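Local coordinates for protein C-type lectin domain family 4, member b1 (Mus musculus, PDB 6LKR) that is a calcium-binding C-type lectin receptor of dendritic cells that binds carbohydrates and probably recognises pathogen-derived phosphoglycolipids in innate immunity, at residues G56-H61 and I112-N117. Residues are numbered along the deposited sequence; the frame is centred on the assembly and turned at random.
With CA (calcium ion), chain D.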
ATOM      1  N   GLY A  56     -16.138   2.866 -10.678  1.00 25.85           N
ATOM      2  CA  GLY A  56     -17.077   3.969 -10.959  1.00 26.31           C
ATOM      3  C   GLY A  56     -16.641   4.813 -12.153  1.00 31.02           C
ATOM      4  O   GLY A  56     -17.514   5.464 -12.768  1.00 29.34           O
ATOM      5  N   ILE A  57     -15.348   4.827 -12.492  1.00 23.97           N
ATOM      6  CA  ILE A  57     -14.826   5.673 -13.608  1.00 27.15           C
ATOM      7  C   ILE A  57     -14.606   4.831 -14.872  1.00 32.66           C
ATOM      8  O   ILE A  57     -14.082   5.381 -15.853  1.00 27.99           O
ATOM      9  CB  ILE A  57     -13.571   6.455 -13.177  1.00 26.19           C
ATOM     10  CG1 ILE A  57     -12.345   5.565 -12.955  1.00 33.34           C
ATOM     11  CG2 ILE A  57     -13.888   7.293 -11.955  1.00 28.00           C
ATOM     12  CD1 ILE A  57     -11.034   6.329 -12.917  1.00 30.77           C
ATOM     13  N   LEU A  58     -15.025   3.560 -14.866  1.00 28.55           N
ATOM     14  CA  LEU A  58     -14.835   2.632 -16.008  1.00 26.63           C
ATOM     15  C   LEU A  58     -16.123   2.512 -16.831  1.00 35.81           C
ATOM     16  O   LEU A  58     -17.218   2.849 -16.330  1.00 33.92           O
ATOM     17  CB  LEU A  58     -14.394   1.261 -15.491  1.00 25.76           C
ATOM     18  CG  LEU A  58     -13.138   1.255 -14.623  1.00 26.54           C
ATOM     19  CD1 LEU A  58     -12.779  -0.159 -14.192  1.00 26.15           C
ATOM     20  CD2 LEU A  58     -11.963   1.913 -15.333  1.00 27.04           C
ATOM     21  N   ASP A  59     -15.964   2.037 -18.063  1.00 29.08           N
ATOM     22  CA  ASP A  59     -17.062   1.662 -18.986  1.00 33.14           C
ATOM     23  C   ASP A  59     -17.419   0.196 -18.719  1.00 29.40           C
ATOM     24  O   ASP A  59     -16.536  -0.660 -18.872  1.00 29.14           O
ATOM     25  CB  ASP A  59     -16.620   1.931 -20.423  1.00 39.12           C
ATOM     26  CG  ASP A  59     -17.634   1.542 -21.482  1.00 46.79           C
ATOM     27  OD1 ASP A  59     -18.644   0.897 -21.139  1.00 39.74           O
ATOM     28  OD2 ASP A  59     -17.382   1.876 -22.650  1.00 50.85           O
ATOM     29  N   ILE A  60     -18.666  -0.084 -18.329  1.00 32.34           N
ATOM     30  CA  ILE A  60     -19.136  -1.463 -17.983  1.00 30.59           C
ATOM     31  C   ILE A  60     -18.979  -2.402 -19.183  1.00 28.49           C
ATOM     32  O   ILE A  60     -19.072  -3.625 -18.969  1.00 32.19           O
ATOM     33  CB  ILE A  60     -20.592  -1.481 -17.475  1.00 34.51           C
ATOM     34  CG1 ILE A  60     -21.568  -0.867 -18.484  1.00 38.33           C
ATOM     35  CG2 ILE A  60     -20.698  -0.821 -16.109  1.00 36.99           C
ATOM     36  CD1 ILE A  60     -23.005  -1.286 -18.259  1.00 45.00           C
ATOM     37  N   HIS A  61     -18.787  -1.873 -20.391  1.00 29.88           N
ATOM     38  CA  HIS A  61     -18.638  -2.683 -21.630  1.00 36.45           C
ATOM     39  C   HIS A  61     -17.176  -3.071 -21.877  1.00 38.85           C
ATOM     40  O   HIS A  61     -16.945  -3.775 -22.872  1.00 37.85           O
ATOM     41  CB  HIS A  61     -19.215  -1.948 -22.849  1.00 39.67           C
ATOM     42  CG  HIS A  61     -20.647  -1.573 -22.682  1.00 49.76           C
ATOM     43  ND1 HIS A  61     -21.624  -2.510 -22.400  1.00 52.82           N
ATOM     44  CD2 HIS A  61     -21.265  -0.373 -22.727  1.00 54.35           C
ATOM     45  CE1 HIS A  61     -22.787  -1.902 -22.285  1.00 53.35           C
ATOM     46  NE2 HIS A  61     -22.594  -0.594 -22.482  1.00 53.91           N
ATOM     47  N   ILE A 112     -24.506  -8.793 -11.680  1.00 49.18           N
ATOM     48  CA  ILE A 112     -23.569  -9.196 -10.585  1.00 42.69           C
ATOM     49  C   ILE A 112     -22.730  -7.981 -10.167  1.00 40.79           C
ATOM     50  O   ILE A 112     -22.690  -7.666  -8.968  1.00 42.82           O
ATOM     51  CB  ILE A 112     -22.677 -10.375 -11.029  1.00 45.26           C
ATOM     52  CG1 ILE A 112     -23.490 -11.648 -11.299  1.00 47.22           C
ATOM     53  CG2 ILE A 112     -21.562 -10.622 -10.022  1.00 41.45           C
ATOM     54  CD1 ILE A 112     -24.039 -12.315 -10.052  1.00 47.21           C
ATOM     55  N   GLY A 113     -22.057  -7.352 -11.125  1.00 35.95           N
ATOM     56  CA  GLY A 113     -21.240  -6.153 -10.873  1.00 32.44           C
ATOM     57  C   GLY A 113     -19.789  -6.382 -11.240  1.00 30.96           C
ATOM     58  O   GLY A 113     -19.487  -7.341 -11.996  1.00 31.50           O
ATOM     59  N   TRP A 114     -18.924  -5.500 -10.752  1.00 25.90           N
ATOM     60  CA  TRP A 114     -17.479  -5.502 -11.078  1.00 30.44           C
ATOM     61  C   TRP A 114     -16.767  -6.573 -10.255  1.00 27.01           C
ATOM     62  O   TRP A 114     -17.165  -6.828  -9.098  1.00 29.26           O
ATOM     63  CB  TRP A 114     -16.880  -4.122 -10.836  1.00 25.92           C
ATOM     64  CG  TRP A 114     -17.363  -3.091 -11.800  1.00 28.15           C
ATOM     65  CD1 TRP A 114     -18.392  -2.212 -11.621  1.00 26.62           C
ATOM     66  CD2 TRP A 114     -16.805  -2.807 -13.094  1.00 26.94           C
ATOM     67  NE1 TRP A 114     -18.507  -1.397 -12.714  1.00 27.36           N
ATOM     68  CE2 TRP A 114     -17.547  -1.736 -13.633  1.00 29.31           C
ATOM     69  CE3 TRP A 114     -15.736  -3.331 -13.833  1.00 24.15           C
ATOM     70  CZ2 TRP A 114     -17.255  -1.187 -14.881  1.00 27.64           C
ATOM     71  CZ3 TRP A 114     -15.460  -2.800 -15.072  1.00 25.72           C
ATOM     72  CH2 TRP A 114     -16.213  -1.741 -15.587  1.00 28.46           C
ATOM     73  N   GLY A 115     -15.732  -7.164 -10.839  1.00 29.09           N
ATOM     74  CA  GLY A 115     -14.909  -8.174 -10.165  1.00 23.82           C
ATOM     75  C   GLY A 115     -13.651  -8.438 -10.957  1.00 25.63           C
ATOM     76  O   GLY A 115     -13.577  -8.012 -12.132  1.00 26.84           O
ATOM     77  N   TRP A 116     -12.696  -9.121 -10.333  1.00 24.09           N
ATOM     78  CA  TRP A 116     -11.385  -9.429 -10.945  1.00 24.76           C
ATOM     79  C   TRP A 116     -11.423 -10.806 -11.616  1.00 24.66           C
ATOM     80  O   TRP A 116     -12.121 -11.715 -11.118  1.00 24.39           O
ATOM     81  CB  TRP A 116     -10.262  -9.404  -9.916  1.00 24.42           C
ATOM     82  CG  TRP A 116     -10.119  -8.153  -9.112  1.00 26.34           C
ATOM     83  CD1 TRP A 116     -10.661  -6.916  -9.327  1.00 26.51           C
ATOM     84  CD2 TRP A 116      -9.333  -8.050  -7.919  1.00 25.03           C
ATOM     85  NE1 TRP A 116     -10.260  -6.054  -8.339  1.00 23.74           N
ATOM     86  CE2 TRP A 116      -9.442  -6.720  -7.466  1.00 24.91           C
ATOM     87  CE3 TRP A 116      -8.535  -8.953  -7.208  1.00 26.59           C
ATOM     88  CZ2 TRP A 116      -8.786  -6.280  -6.319  1.00 26.92           C
ATOM     89  CZ3 TRP A 116      -7.897  -8.517  -6.071  1.00 27.73           C
ATOM     90  CH2 TRP A 116      -8.017  -7.197  -5.639  1.00 26.73           C
ATOM     91  N   ASN A 117     -10.615 -10.948 -12.657  1.00 25.47           N
ATOM     92  CA  ASN A 117     -10.442 -12.186 -13.449  1.00 23.22           C
ATOM     93  C   ASN A 117      -8.951 -12.322 -13.744  1.00 26.77           C
ATOM     94  O   ASN A 117      -8.354 -11.329 -14.218  1.00 26.94           O
ATOM     95  CB  ASN A 117     -11.282 -12.109 -14.724  1.00 27.38           C
ATOM     96  CG  ASN A 117     -11.095 -13.285 -15.657  1.00 39.87           C
ATOM     97  OD1 ASN A 117     -10.892 -14.415 -15.218  1.00 39.75           O
ATOM     98  ND2 ASN A 117     -11.205 -13.033 -16.950  1.00 37.63           N
TER
HETATM   99 CA    CA D 302      -9.562 -16.514 -15.334  1.00 28.17          CA
HETATM  100  O   HOH W   1     -11.882 -17.259 -16.325  1.00 40.42           O
HETATM  101  O   HOH W   2     -10.067 -16.487 -17.582  1.00 46.28           O
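Trp114 reaches from strand 113-119 to the loop that follows helix 48-56, where Leu58, Asp59 and Ile60 receive its indole; it is a worked example of one aromatic side chain joining a loop to a sheet. From CB, chi1 of -69° sets CG anti to the carbonyl carbon, and chi2 of 95° stands the ring across the CA-CB bond, its benzo half leading toward the loop. NE1 and the ring-fusion carbon CE2 come near only the Ile60 branch methyl CG2, each at 4.1 Å. CZ2 fits more closely, 3.6 Å from Ile60 CA and 3.7 Å from Ile60 CG2. At the tip, CH2 lies 3.5 Å from Leu58 CB, and the carbonyl Asp59 O approaches the same atom at the ring edge, near its plane. CZ3 meets Leu58 CD1, whose methyl makes an off-centre CH-pi contact 4.3 Å from the six-membered ring centroid. The loop is shaped by an Asx turn, Asp59 OD1 accepting from His61 N at 2.9 Å, while Tyr108 of strand 103-109 packs edge-to-face with the indole. Three residues farther along the strand, Asn117 is a ligand of the calcium ion, together with Glu95, Ser97, Glu101 and Asp118. With Leu58 CD1 and Ile60 CG2 on opposite sides of the indole plane, the two segments are joined by dispersion and weak C-H polarity, resting on shape rather than on directional bonds.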